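Local coordinates for stage III sporulation protein AF (PDB 6DCS) that forms part of a sporulation-essential channel in Bacillus subtilis, the piece modelled here being its ring-building-motif domain, at residues A9-R12 with A13-E17; Q22-K25 with K26-R30; E29-S32 with H33-Y36; E94-Q97 with I98-Q101; T100-A103 with D104-I108. All blocks are in the same frame, centred on the assembly; numbering follows the deposited sequence.

Contact 1: A9-R12 with A13-E17. With SO4 (sulfate ion), chain C.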
loop_
_atom_site.group_PDB
_atom_site.type_symbol
_atom_site.label_atom_id
_atom_site.label_comp_id
_atom_site.label_asym_id
_atom_site.label_seq_id
_atom_site.Cartn_x
_atom_site.Cartn_y
_atom_site.Cartn_z
ATOM N N ALA A 9 16.768 -19.337 0.651
ATOM C CA ALA A 9 16.943 -19.413 2.093
ATOM C C ALA A 9 17.602 -18.151 2.617
ATOM O O ALA A 9 18.592 -17.677 2.054
ATOM C CB ALA A 9 17.777 -20.644 2.454
ATOM N N SER A 10 17.026 -17.579 3.677
ATOM C CA SER A 10 17.547 -16.340 4.243
ATOM C C SER A 10 16.888 -16.054 5.590
ATOM O O SER A 10 15.700 -15.678 5.668
ATOM C CB SER A 10 17.324 -15.186 3.283
ATOM O OG SER A 10 18.238 -14.143 3.528
ATOM N N GLN A 11 17.670 -16.241 6.654
ATOM C CA GLN A 11 17.322 -15.698 7.956
ATOM C C GLN A 11 16.779 -14.292 7.815
ATOM O O GLN A 11 15.653 -13.989 8.228
ATOM C CB GLN A 11 18.548 -15.669 8.857
ATOM C CG GLN A 11 18.255 -15.024 10.170
ATOM C CD GLN A 11 17.907 -16.079 11.196
ATOM O OE1 GLN A 11 16.827 -16.062 11.795
ATOM N NE2 GLN A 11 18.836 -17.020 11.401
ATOM N N ARG A 12 17.587 -13.414 7.233
ATOM C CA ARG A 12 17.183 -12.024 7.125
ATOM C C ARG A 12 15.835 -11.907 6.436
ATOM O O ARG A 12 14.982 -11.132 6.867
ATOM C CB ARG A 12 18.246 -11.227 6.381
ATOM C CG ARG A 12 19.228 -10.502 7.281
ATOM C CD ARG A 12 20.136 -9.618 6.431
ATOM N NE ARG A 12 21.270 -10.352 5.856
ATOM C CZ ARG A 12 22.538 -10.158 6.205
ATOM N NH1 ARG A 12 22.820 -9.249 7.124
ATOM N NH2 ARG A 12 23.516 -10.863 5.633
ATOM N N ALA A 13 15.601 -12.705 5.395
ATOM C CA ALA A 13 14.305 -12.624 4.732
ATOM C C ALA A 13 13.193 -13.163 5.616
ATOM O O ALA A 13 12.100 -12.589 5.659
ATOM C CB ALA A 13 14.326 -13.377 3.416
ATOM N N TYR A 14 13.452 -14.266 6.330
ATOM C CA TYR A 14 12.454 -14.827 7.237
ATOM C C TYR A 14 11.915 -13.762 8.182
ATOM O O TYR A 14 10.695 -13.574 8.318
ATOM C CB TYR A 14 13.062 -15.973 8.049
ATOM C CG TYR A 14 12.381 -16.134 9.394
ATOM C CD1 TYR A 14 11.104 -16.663 9.474
ATOM C CD2 TYR A 14 13.009 -15.734 10.568
ATOM C CE1 TYR A 14 10.479 -16.795 10.668
ATOM C CE2 TYR A 14 12.402 -15.868 11.765
ATOM C CZ TYR A 14 11.112 -16.398 11.828
ATOM O OH TYR A 14 10.436 -16.540 13.042
ATOM N N ILE A 15 12.830 -13.090 8.880
ATOM C CA ILE A 15 12.448 -12.054 9.823
ATOM C C ILE A 15 11.588 -11.026 9.128
ATOM O O ILE A 15 10.510 -10.647 9.623
ATOM C CB ILE A 15 13.705 -11.419 10.428
ATOM C CG1 ILE A 15 14.339 -12.398 11.408
ATOM C CG2 ILE A 15 13.385 -10.095 11.070
ATOM C CD1 ILE A 15 15.780 -12.063 11.685
ATOM N N LEU A 16 12.044 -10.585 7.954
ATOM C CA LEU A 16 11.320 -9.604 7.160
ATOM C C LEU A 16 9.939 -10.107 6.750
ATOM O O LEU A 16 8.993 -9.319 6.682
ATOM C CB LEU A 16 12.153 -9.235 5.939
ATOM C CG LEU A 16 11.753 -7.982 5.193
ATOM C CD1 LEU A 16 11.742 -6.869 6.173
ATOM C CD2 LEU A 16 12.709 -7.654 4.066
ATOM N N GLU A 17 9.776 -11.410 6.514
ATOM C CA GLU A 17 8.427 -11.906 6.222
ATOM C C GLU A 17 7.571 -12.019 7.465
ATOM O O GLU A 17 6.340 -12.019 7.363
ATOM C CB GLU A 17 8.469 -13.270 5.540
ATOM C CG GLU A 17 8.800 -13.222 4.041
ATOM C CD GLU A 17 7.583 -12.930 3.188
ATOM O OE1 GLU A 17 6.500 -12.661 3.754
ATOM O OE2 GLU A 17 7.702 -12.984 1.945
HETATM S S SO4 C . 21.065 -14.690 5.504
HETATM O O1 SO4 C . 21.636 -15.217 4.239
HETATM O O2 SO4 C . 21.614 -13.368 5.823
HETATM O O3 SO4 C . 21.264 -15.650 6.613
HETATM O O4 SO4 C . 19.638 -14.444 5.316
#
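Gln-11 and Tyr-14 rise side by side from the first turn of helix 11-30 and point the same way, the glutamine amide plane standing at 73° to the tyrosine ring. The touch is light: Gln-11 OE1 lies 4.0 Å from Tyr-14 CD2, at the inner end of the ring. With CG anti to its backbone N (chi1 176°) and a bend at the next bond, the glutamine also brings OE1 to 4.1 Å from Ile-15 CD1, whose chain runs past it at a slant. The carbonyl O of Gln-11 sits at the edge of the Tyr-14 ring, near its plane, and accepts from Ile-15 N at 3.0 Å. One residue earlier, Ser-10 takes the N-cap position; its CB meets Ala-13 CB at 3.5 Å, and its O accepts from Tyr-14 N at 2.7 Å. A sulfate, probably from the crystallisation liquor, lies by this end. Arg-12 N donates to sulfate O4, an atom whose place is less sure, while the Arg-12 guanidinium approaches obliquely, NE 3.0 Å from sulfate O2, and its NH1 makes a weak hydrogen bond to Glu-47 O. The arginine charge and the helix start would both be expected to attract the anion. Further in, Arg-12 and Ile-15 rest on Val-49, in the loop between strands 37-45 and 55-63, and Leu-16 packs on Leu-43 and Ala-45 of strand 37-45.

Contact 2: Q22-K25 with K26-R30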
loop_
_atom_site.group_PDB
_atom_site.type_symbol
_atom_site.label_atom_id
_atom_site.label_comp_id
_atom_site.label_asym_id
_atom_site.label_seq_id
_atom_site.Cartn_x
_atom_site.Cartn_y
_atom_site.Cartn_z
ATOM N N GLN A 22 2.618 -9.743 10.173
ATOM C CA GLN A 22 2.061 -9.042 11.325
ATOM C C GLN A 22 1.608 -7.653 10.924
ATOM O O GLN A 22 0.560 -7.176 11.368
ATOM C CB GLN A 22 3.076 -8.972 12.476
ATOM C CG GLN A 22 3.017 -10.168 13.466
ATOM C CD GLN A 22 4.374 -10.466 14.127
ATOM O OE1 GLN A 22 5.187 -9.558 14.346
ATOM N NE2 GLN A 22 4.621 -11.745 14.452
ATOM N N LEU A 23 2.374 -6.998 10.063
ATOM C CA LEU A 23 1.917 -5.744 9.479
ATOM C C LEU A 23 0.687 -5.929 8.614
ATOM O O LEU A 23 -0.174 -5.049 8.578
ATOM C CB LEU A 23 3.007 -5.134 8.613
ATOM C CG LEU A 23 4.136 -4.380 9.289
ATOM C CD1 LEU A 23 5.117 -3.880 8.213
ATOM C CD2 LEU A 23 3.555 -3.256 10.156
ATOM N N LYS A 24 0.625 -7.016 7.849
ATOM C CA LYS A 24 -0.551 -7.223 7.027
ATOM C C LYS A 24 -1.776 -7.358 7.910
ATOM O O LYS A 24 -2.749 -6.613 7.744
ATOM C CB LYS A 24 -0.382 -8.451 6.133
ATOM C CG LYS A 24 -1.563 -8.634 5.200
ATOM C CD LYS A 24 -1.216 -9.438 3.942
ATOM C CE LYS A 24 -0.959 -10.924 4.235
ATOM N NZ LYS A 24 -0.791 -11.712 2.967
ATOM N N LYS A 25 -1.720 -8.272 8.890
ATOM C CA LYS A 25 -2.854 -8.485 9.779
ATOM C C LYS A 25 -3.340 -7.160 10.349
ATOM O O LYS A 25 -4.500 -6.783 10.155
ATOM C CB LYS A 25 -2.497 -9.480 10.897
ATOM C CG LYS A 25 -3.047 -10.899 10.646
ATOM C CD LYS A 25 -2.165 -12.028 11.230
ATOM C CE LYS A 25 -1.923 -13.167 10.210
ATOM N NZ LYS A 25 -1.025 -14.257 10.711
ATOM N N LYS A 26 -2.441 -6.413 10.998
ATOM C CA LYS A 26 -2.823 -5.162 11.642
ATOM C C LYS A 26 -3.486 -4.206 10.660
ATOM O O LYS A 26 -4.424 -3.488 11.021
ATOM C CB LYS A 26 -1.612 -4.499 12.269
ATOM C CG LYS A 26 -1.866 -3.748 13.535
ATOM C CD LYS A 26 -2.044 -4.675 14.734
ATOM C CE LYS A 26 -2.011 -3.927 16.085
ATOM N NZ LYS A 26 -1.972 -4.897 17.238
ATOM N N ALA A 27 -3.038 -4.177 9.414
ATOM C CA ALA A 27 -3.769 -3.357 8.463
ATOM C C ALA A 27 -5.162 -3.922 8.238
ATOM O O ALA A 27 -6.160 -3.203 8.372
ATOM C CB ALA A 27 -3.019 -3.246 7.144
ATOM N N GLU A 28 -5.250 -5.223 7.949
ATOM C CA GLU A 28 -6.544 -5.829 7.665
ATOM C C GLU A 28 -7.581 -5.517 8.733
ATOM O O GLU A 28 -8.773 -5.504 8.429
ATOM C CB GLU A 28 -6.398 -7.342 7.501
ATOM C CG GLU A 28 -6.326 -7.770 6.058
ATOM C CD GLU A 28 -5.558 -9.068 5.871
ATOM O OE1 GLU A 28 -4.949 -9.253 4.780
ATOM O OE2 GLU A 28 -5.582 -9.906 6.806
ATOM N N GLU A 29 -7.156 -5.244 9.967
ATOM C CA GLU A 29 -8.109 -4.880 11.007
ATOM C C GLU A 29 -8.871 -3.597 10.659
ATOM O O GLU A 29 -10.103 -3.565 10.751
ATOM C CB GLU A 29 -7.377 -4.748 12.335
ATOM C CG GLU A 29 -7.191 -6.085 13.036
ATOM C CD GLU A 29 -6.905 -5.909 14.522
ATOM O OE1 GLU A 29 -6.069 -5.030 14.858
ATOM O OE2 GLU A 29 -7.545 -6.618 15.351
ATOM N N ARG A 30 -8.173 -2.541 10.219
ATOM C CA ARG A 30 -8.869 -1.298 9.879
ATOM C C ARG A 30 -9.507 -1.306 8.488
ATOM O O ARG A 30 -10.439 -0.533 8.240
ATOM C CB ARG A 30 -7.920 -0.108 9.996
ATOM C CG ARG A 30 -7.831 0.511 11.418
ATOM C CD ARG A 30 -7.682 -0.535 12.533
ATOM N NE ARG A 30 -7.167 0.026 13.792
ATOM C CZ ARG A 30 -6.681 -0.693 14.810
ATOM N NH1 ARG A 30 -6.648 -2.021 14.731
ATOM N NH2 ARG A 30 -6.221 -0.085 15.911
#
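Lys-24 and Glu-28 form an i to i+4 pair on the later half of helix 11-30, lying side by side with both chains pointing the same way. What touches is the aliphatic part of the lysine: Lys-24 CG lies 3.5 Å from Glu-28 OE1. The lysine leaves with CG anti to the backbone N (chi1 -176°) but bends at chi3, and its NZ ends 5.2 Å from Glu-28 OE1, too far for a salt bridge, although the opposite charges would still attract weakly. At its base Glu-28 is braced by the preceding turn, with CB 3.3 Å from Lys-25 O, and beyond CG its chain runs extended. Were the Glu-28 side chain cut back to an alanine, the Lys-24 methylene groups would probably lose this flank and the ammonium group its nearby opposite charge. The backbone of the pair is joined by Glu-28 N to Lys-24 O, 2.9 Å and nearly straight; the bonds from Lys-26 N to Gln-22 O and from Ala-27 N to Leu-23 O hold the same turn. On the next residues Glu-29 OE1 and Arg-30 NH1 make a salt bridge of 3.1 Å, the guanidinium edge meeting Glu-29 CB in plane. The adjoining face of the helix is turned inward: Leu-23 packs on Leu-43 of strand 37-45, and Leu-23 O accepts from Trp-106 NE1. Ala-27 fits between Val-38 of the same strand and Leu-102 and Trp-106 of helix 81-106.

Contact 3: E29-S32 with H33-Y36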
loop_
_atom_site.group_PDB
_atom_site.type_symbol
_atom_site.label_atom_id
_atom_site.label_comp_id
_atom_site.label_asym_id
_atom_site.label_seq_id
_atom_site.Cartn_x
_atom_site.Cartn_y
_atom_site.Cartn_z
ATOM N N GLU A 29 -7.156 -5.244 9.967
ATOM C CA GLU A 29 -8.109 -4.880 11.007
ATOM C C GLU A 29 -8.871 -3.597 10.659
ATOM O O GLU A 29 -10.103 -3.565 10.751
ATOM C CB GLU A 29 -7.377 -4.748 12.335
ATOM C CG GLU A 29 -7.191 -6.085 13.036
ATOM C CD GLU A 29 -6.905 -5.909 14.522
ATOM O OE1 GLU A 29 -6.069 -5.030 14.858
ATOM O OE2 GLU A 29 -7.545 -6.618 15.351
ATOM N N ARG A 30 -8.173 -2.541 10.219
ATOM C CA ARG A 30 -8.869 -1.298 9.879
ATOM C C ARG A 30 -9.507 -1.306 8.488
ATOM O O ARG A 30 -10.439 -0.533 8.240
ATOM C CB ARG A 30 -7.920 -0.108 9.996
ATOM C CG ARG A 30 -7.831 0.511 11.418
ATOM C CD ARG A 30 -7.682 -0.535 12.533
ATOM N NE ARG A 30 -7.167 0.026 13.792
ATOM C CZ ARG A 30 -6.681 -0.693 14.810
ATOM N NH1 ARG A 30 -6.648 -2.021 14.731
ATOM N NH2 ARG A 30 -6.221 -0.085 15.911
ATOM N N PHE A 31 -9.018 -2.128 7.563
ATOM C CA PHE A 31 -9.644 -2.280 6.243
ATOM C C PHE A 31 -10.061 -3.736 6.050
ATOM O O PHE A 31 -9.562 -4.418 5.150
ATOM C CB PHE A 31 -8.730 -1.864 5.088
ATOM C CG PHE A 31 -8.258 -0.440 5.118
ATOM C CD1 PHE A 31 -8.689 0.459 4.155
ATOM C CD2 PHE A 31 -7.295 -0.029 6.022
ATOM C CE1 PHE A 31 -8.218 1.761 4.145
ATOM C CE2 PHE A 31 -6.827 1.266 6.013
ATOM C CZ PHE A 31 -7.285 2.160 5.079
ATOM N N SER A 32 -10.959 -4.220 6.899
ATOM C CA SER A 32 -11.637 -5.485 6.641
ATOM C C SER A 32 -12.941 -5.228 5.901
ATOM O O SER A 32 -13.131 -5.697 4.773
ATOM C CB SER A 32 -11.905 -6.220 7.962
ATOM O OG SER A 32 -11.948 -7.626 7.791
ATOM N N HIS A 33 -13.804 -4.415 6.509
ATOM C CA HIS A 33 -15.194 -4.233 6.111
ATOM C C HIS A 33 -15.334 -2.819 5.531
ATOM O O HIS A 33 -16.128 -1.994 6.025
ATOM C CB HIS A 33 -16.083 -4.418 7.321
ATOM C CG HIS A 33 -15.431 -3.955 8.599
ATOM N ND1 HIS A 33 -14.419 -4.657 9.227
ATOM C CD2 HIS A 33 -15.609 -2.829 9.336
ATOM C CE1 HIS A 33 -14.022 -3.998 10.304
ATOM N NE2 HIS A 33 -14.733 -2.886 10.396
ATOM N N ASP A 34 -14.550 -2.561 4.478
ATOM C CA ASP A 34 -14.292 -1.192 4.025
ATOM C C ASP A 34 -14.337 -1.157 2.504
ATOM O O ASP A 34 -14.394 -2.198 1.847
ATOM C CB ASP A 34 -12.930 -0.664 4.524
ATOM C CG ASP A 34 -12.965 -0.172 5.977
ATOM O OD1 ASP A 34 -12.450 0.938 6.218
ATOM O OD2 ASP A 34 -13.493 -0.877 6.862
ATOM N N GLU A 35 -14.310 0.062 1.943
ATOM C CA GLU A 35 -14.174 0.209 0.492
ATOM C C GLU A 35 -12.977 -0.543 -0.018
ATOM O O GLU A 35 -13.033 -1.206 -1.052
ATOM C CB GLU A 35 -13.974 1.660 0.073
ATOM C CG GLU A 35 -13.856 1.873 -1.443
ATOM C CD GLU A 35 -14.375 3.253 -1.958
ATOM O OE1 GLU A 35 -14.127 4.284 -1.295
ATOM O OE2 GLU A 35 -15.137 3.264 -2.958
ATOM N N TYR A 36 -11.871 -0.430 0.682
ATOM C CA TYR A 36 -10.598 -0.859 0.149
ATOM C C TYR A 36 -10.098 -2.054 0.932
ATOM O O TYR A 36 -10.354 -2.191 2.133
ATOM C CB TYR A 36 -9.595 0.289 0.171
ATOM C CG TYR A 36 -9.806 1.205 -1.004
ATOM C CD1 TYR A 36 -9.169 2.426 -1.082
ATOM C CD2 TYR A 36 -10.632 0.831 -2.060
ATOM C CE1 TYR A 36 -9.354 3.271 -2.167
ATOM C CE2 TYR A 36 -10.825 1.669 -3.158
ATOM C CZ TYR A 36 -10.187 2.894 -3.200
ATOM O OH TYR A 36 -10.353 3.750 -4.272
#
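Phe-31 and Tyr-36 lie side by side and point the same way, joined through the inner parts of their side chains: Phe-31 CD1 is 4.1 Å from Tyr-36 CB. Phe-31 CB also packs on the tyrosine backbone, 3.4 Å from Tyr-36 O, which sits at the edge of the phenylalanine ring near its plane. Phe-31 carries CG anti to its carbonyl carbon (chi1 -60°), and its ring edge then lies along Tyr-36 O and CB. Between them in sequence, Asp-34 points back across the turn, its CG 3.9 Å from Phe-31 CA and its carboxylate beside Arg-30 O; both are acceptors, and no bond joins them. The His-33 ring comes obliquely to Ser-32 CB, 3.2 Å from its ND1, and Asp-34 OD2 lies 3.7 Å above one face of that ring, displaced toward the rim. The backbone that sets these groups is held lightly: across the turn there is one weak hydrogen bond, from Asp-34 N to Ser-32 O at 3.5 Å. A further tie comes from Asp-34 O, which accepts from Ser-65 OG. The turn thus leads from helix 11-30 into strand 37-45, with Phe-31 packed on Gln-101 of helix 81-106 and on Met-62 of strand 55-63, and Tyr-36 on Met-62, Glu-94 and Ile-98.

Contact 4: E94-Q97 with I98-Q101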
loop_
_atom_site.group_PDB
_atom_site.type_symbol
_atom_site.label_atom_id
_atom_site.label_comp_id
_atom_site.label_asym_id
_atom_site.label_seq_id
_atom_site.Cartn_x
_atom_site.Cartn_y
_atom_site.Cartn_z
ATOM N N GLU A 94 -7.956 10.752 -1.727
ATOM C CA GLU A 94 -8.177 9.396 -1.232
ATOM C C GLU A 94 -6.851 8.700 -0.972
ATOM O O GLU A 94 -6.584 8.254 0.148
ATOM C CB GLU A 94 -9.044 8.598 -2.221
ATOM C CG GLU A 94 -9.177 7.139 -1.848
ATOM C CD GLU A 94 -10.225 6.884 -0.758
ATOM O OE1 GLU A 94 -11.360 6.446 -1.088
ATOM O OE2 GLU A 94 -9.912 7.139 0.430
ATOM N N ALA A 95 -5.979 8.643 -1.978
ATOM C CA ALA A 95 -4.694 7.963 -1.828
ATOM C C ALA A 95 -3.965 8.429 -0.570
ATOM O O ALA A 95 -3.542 7.609 0.259
ATOM C CB ALA A 95 -3.823 8.194 -3.069
ATOM N N LYS A 96 -3.847 9.747 -0.397
ATOM C CA LYS A 96 -3.137 10.276 0.753
ATOM C C LYS A 96 -3.832 9.895 2.065
ATOM O O LYS A 96 -3.197 9.877 3.123
ATOM C CB LYS A 96 -3.014 11.791 0.611
ATOM C CG LYS A 96 -1.878 12.404 1.392
ATOM C CD LYS A 96 -1.462 13.736 0.754
ATOM C CE LYS A 96 -0.147 13.638 -0.066
ATOM N NZ LYS A 96 -0.230 14.596 -1.212
ATOM N N GLN A 97 -5.121 9.579 2.041
ATOM C CA GLN A 97 -5.751 9.252 3.319
ATOM C C GLN A 97 -5.460 7.829 3.765
ATOM O O GLN A 97 -5.199 7.614 4.953
ATOM C CB GLN A 97 -7.261 9.475 3.272
ATOM C CG GLN A 97 -7.950 9.289 4.649
ATOM C CD GLN A 97 -9.254 8.474 4.585
ATOM O OE1 GLN A 97 -9.490 7.703 3.640
ATOM N NE2 GLN A 97 -10.136 8.700 5.565
ATOM N N ILE A 98 -5.515 6.852 2.855
ATOM C CA ILE A 98 -4.991 5.516 3.162
ATOM C C ILE A 98 -3.539 5.585 3.652
ATOM O O ILE A 98 -3.161 4.875 4.584
ATOM C CB ILE A 98 -5.105 4.597 1.940
ATOM C CG1 ILE A 98 -6.554 4.521 1.500
ATOM C CG2 ILE A 98 -4.600 3.215 2.289
ATOM C CD1 ILE A 98 -6.673 4.292 0.002
ATOM N N GLN A 99 -2.710 6.432 3.042
ATOM C CA GLN A 99 -1.356 6.630 3.558
ATOM C C GLN A 99 -1.298 7.003 5.040
ATOM O O GLN A 99 -0.627 6.343 5.844
ATOM C CB GLN A 99 -0.626 7.720 2.775
ATOM C CG GLN A 99 0.866 7.723 3.080
ATOM C CD GLN A 99 1.621 8.912 2.520
ATOM O OE1 GLN A 99 1.288 10.069 2.831
ATOM N NE2 GLN A 99 2.656 8.642 1.722
ATOM N N THR A 100 -1.962 8.103 5.400
ATOM C CA THR A 100 -2.013 8.542 6.787
ATOM C C THR A 100 -2.655 7.487 7.698
ATOM O O THR A 100 -2.168 7.214 8.800
ATOM C CB THR A 100 -2.783 9.848 6.821
ATOM O OG1 THR A 100 -3.946 9.645 6.024
ATOM C CG2 THR A 100 -2.001 10.969 6.195
ATOM N N GLN A 101 -3.753 6.880 7.253
ATOM C CA GLN A 101 -4.384 5.843 8.053
ATOM C C GLN A 101 -3.380 4.763 8.418
ATOM O O GLN A 101 -3.273 4.366 9.586
ATOM C CB GLN A 101 -5.568 5.240 7.299
ATOM C CG GLN A 101 -6.941 5.521 7.890
ATOM C CD GLN A 101 -8.048 4.653 7.268
ATOM O OE1 GLN A 101 -8.614 4.992 6.215
ATOM N NE2 GLN A 101 -8.370 3.538 7.931
#
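Ile-98 lays its CD1 against the aliphatic stem of Glu-94, one turn earlier in helix 81-106, with Glu-94 CG 4.2 Å away. The isoleucine keeps CG1 anti to the carbonyl carbon (chi1 -58°), and this branch runs back beside Glu-94 O. That carbonyl oxygen is gripped twice, by Ile-98 N at 3.2 Å and by Gln-97 N at 2.7 Å. On the neighbouring side of the turn, Thr-100 folds its hydroxyl back onto the helix: OG1 stands between the backbone N and the carbonyl carbon (chi1 46°), which carries it 2.6 Å from Gln-97 O and 3.0 Å from Lys-96 O. The one proton can serve either acceptor, and the model does not settle which. Each carbonyl also has a regular helical partner, Gln-101 N for Gln-97 and Thr-100 N for Lys-96. The domain belongs to the ring-building-motif group, and in this chain two helices pack against a three-stranded sheet; this turn belongs to the second helix. Its inner side presents Ile-98 to Tyr-36, Gln-101 to Phe-31, and Gln-99 toward strand 113-116. Gln-99 is extended beyond CG, and its NE2 reaches Ile-113 O of that strand in a hydrogen bond, while OE1 lies 4.2 Å from Lys-96 CG, the two chains running alongside each other. Gln-97 and Gln-101 pass aslant, their amide planes 67° apart, the Gln-101 CB resting 3.4 Å from Gln-97 O.

Contact 5: T100-A103 with D104-I108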
loop_
_atom_site.group_PDB
_atom_site.type_symbol
_atom_site.label_atom_id
_atom_site.label_comp_id
_atom_site.label_asym_id
_atom_site.label_seq_id
_atom_site.Cartn_x
_atom_site.Cartn_y
_atom_site.Cartn_z
ATOM N N THR A 100 -1.962 8.103 5.400
ATOM C CA THR A 100 -2.013 8.542 6.787
ATOM C C THR A 100 -2.655 7.487 7.698
ATOM O O THR A 100 -2.168 7.214 8.800
ATOM C CB THR A 100 -2.783 9.848 6.821
ATOM O OG1 THR A 100 -3.946 9.645 6.024
ATOM C CG2 THR A 100 -2.001 10.969 6.195
ATOM N N GLN A 101 -3.753 6.880 7.253
ATOM C CA GLN A 101 -4.384 5.843 8.053
ATOM C C GLN A 101 -3.380 4.763 8.418
ATOM O O GLN A 101 -3.273 4.366 9.586
ATOM C CB GLN A 101 -5.568 5.240 7.299
ATOM C CG GLN A 101 -6.941 5.521 7.890
ATOM C CD GLN A 101 -8.048 4.653 7.268
ATOM O OE1 GLN A 101 -8.614 4.992 6.215
ATOM N NE2 GLN A 101 -8.370 3.538 7.931
ATOM N N LEU A 102 -2.613 4.279 7.437
ATOM C CA LEU A 102 -1.666 3.216 7.738
ATOM C C LEU A 102 -0.493 3.746 8.557
ATOM O O LEU A 102 -0.010 3.077 9.480
ATOM C CB LEU A 102 -1.197 2.565 6.450
ATOM C CG LEU A 102 -2.249 1.959 5.532
ATOM C CD1 LEU A 102 -1.671 1.861 4.096
ATOM C CD2 LEU A 102 -2.654 0.613 6.041
ATOM N N ALA A 103 -0.039 4.960 8.245
ATOM C CA ALA A 103 0.940 5.632 9.090
ATOM C C ALA A 103 0.537 5.569 10.564
ATOM O O ALA A 103 1.302 5.100 11.415
ATOM C CB ALA A 103 1.087 7.084 8.644
ATOM N N ASP A 104 -0.660 6.056 10.883
ATOM C CA ASP A 104 -1.156 5.985 12.249
ATOM C C ASP A 104 -1.202 4.539 12.745
ATOM O O ASP A 104 -0.654 4.215 13.801
ATOM C CB ASP A 104 -2.544 6.642 12.320
ATOM C CG ASP A 104 -2.483 8.170 12.205
ATOM O OD1 ASP A 104 -1.372 8.740 12.379
ATOM O OD2 ASP A 104 -3.532 8.805 11.908
ATOM N N ILE A 105 -1.863 3.653 11.996
ATOM C CA ILE A 105 -2.054 2.278 12.462
ATOM C C ILE A 105 -0.721 1.639 12.838
ATOM O O ILE A 105 -0.587 1.010 13.898
ATOM C CB ILE A 105 -2.741 1.440 11.374
ATOM C CG1 ILE A 105 -4.138 1.952 11.097
ATOM C CG2 ILE A 105 -2.774 -0.033 11.796
ATOM C CD1 ILE A 105 -4.743 1.357 9.841
ATOM N N TRP A 106 0.277 1.759 11.948
ATOM C CA TRP A 106 1.521 1.051 12.119
ATOM C C TRP A 106 2.516 1.798 12.988
ATOM O O TRP A 106 3.573 1.234 13.318
ATOM C CB TRP A 106 2.136 0.816 10.758
ATOM C CG TRP A 106 1.482 -0.219 9.962
ATOM C CD1 TRP A 106 0.768 -1.297 10.417
ATOM C CD2 TRP A 106 1.487 -0.301 8.540
ATOM N NE1 TRP A 106 0.332 -2.047 9.343
ATOM C CE2 TRP A 106 0.768 -1.454 8.183
ATOM C CE3 TRP A 106 2.007 0.506 7.534
ATOM C CZ2 TRP A 106 0.569 -1.827 6.854
ATOM C CZ3 TRP A 106 1.815 0.128 6.219
ATOM C CH2 TRP A 106 1.099 -1.021 5.892
ATOM N N GLU A 107 2.207 3.037 13.346
ATOM C CA GLU A 107 3.122 3.926 14.054
ATOM C C GLU A 107 4.476 3.943 13.351
ATOM O O GLU A 107 5.507 3.543 13.887
ATOM C CB GLU A 107 3.238 3.548 15.525
ATOM C CG GLU A 107 1.885 3.471 16.207
ATOM C CD GLU A 107 1.977 3.677 17.705
ATOM O OE1 GLU A 107 1.754 4.840 18.132
ATOM O OE2 GLU A 107 2.264 2.698 18.445
ATOM N N ILE A 108 4.425 4.415 12.109
ATOM C CA ILE A 108 5.568 4.516 11.213
ATOM C C ILE A 108 5.378 5.735 10.323
ATOM O O ILE A 108 4.274 5.952 9.798
ATOM C CB ILE A 108 5.725 3.251 10.342
ATOM C CG1 ILE A 108 6.234 2.084 11.164
ATOM C CG2 ILE A 108 6.655 3.500 9.197
ATOM C CD1 ILE A 108 5.815 0.743 10.601
#
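A Schellman motif closes helix 81-106, with Leu-102 and Trp-106 packed together across its last turn. The chain leaves the helical path at Glu-107, whose phi is positive (49°). Two bonds then point back: Ile-108 N donates to Ala-103 O at 3.3 Å, in the carbonyl plane and on a lone pair, and Glu-107 N donates to Asp-104 O at 3.1 Å. Ahead of this end the helical pattern is intact, with Trp-106 N bonded to Leu-102 O at 2.8 Å. Over one face of the indole, Leu-102 CB makes a CH-pi contact, 4.1 Å from the centroid of the six-membered ring and 22° off its normal, while Leu-102 CD2 lies 4.1 Å from Trp-106 CH2. In the two-helix, three-strand domain this pair looks inward: Leu-102 and Trp-106 both meet Ala-27 of helix 11-30 and Val-60 of strand 55-63. With a serine in place of the tryptophan, the face that covers Leu-102 CB would be gone, which is likely to open a gap there and against Ala-27 and to leave Leu-23 O without the indole NE1 that donates to it. Alongside, Leu-102 CD2 touches Ile-105 CD1 at 4.4 Å, and Ile-105 packs on Arg-30.

Contacts 2 and 5 bring the two helices together: Trp-106 NE1 reaches Leu-23 O at 3.1 Å, probably as a hydrogen bond, and Ile-105 CD1 lies 3.5 Å from Arg-30 CB. Contact 3 continues from contact 2, sharing Glu-29 and Arg-30, and meets contact 4 where Tyr-36 packs on Ile-98; there the like-charged Glu-35 and Glu-94 also come close. Contacts 4 and 5 follow each other on helix 81-106, share Thr-100 and Gln-101, and have centres about 9 Å apart. Contact 1 stands apart at the start of helix 11-30, its centre about 20 Å from that of contact 2 and 29 Å from that of contact 4, and a sulfate, probably from the crystallisation liquor, lies beside it.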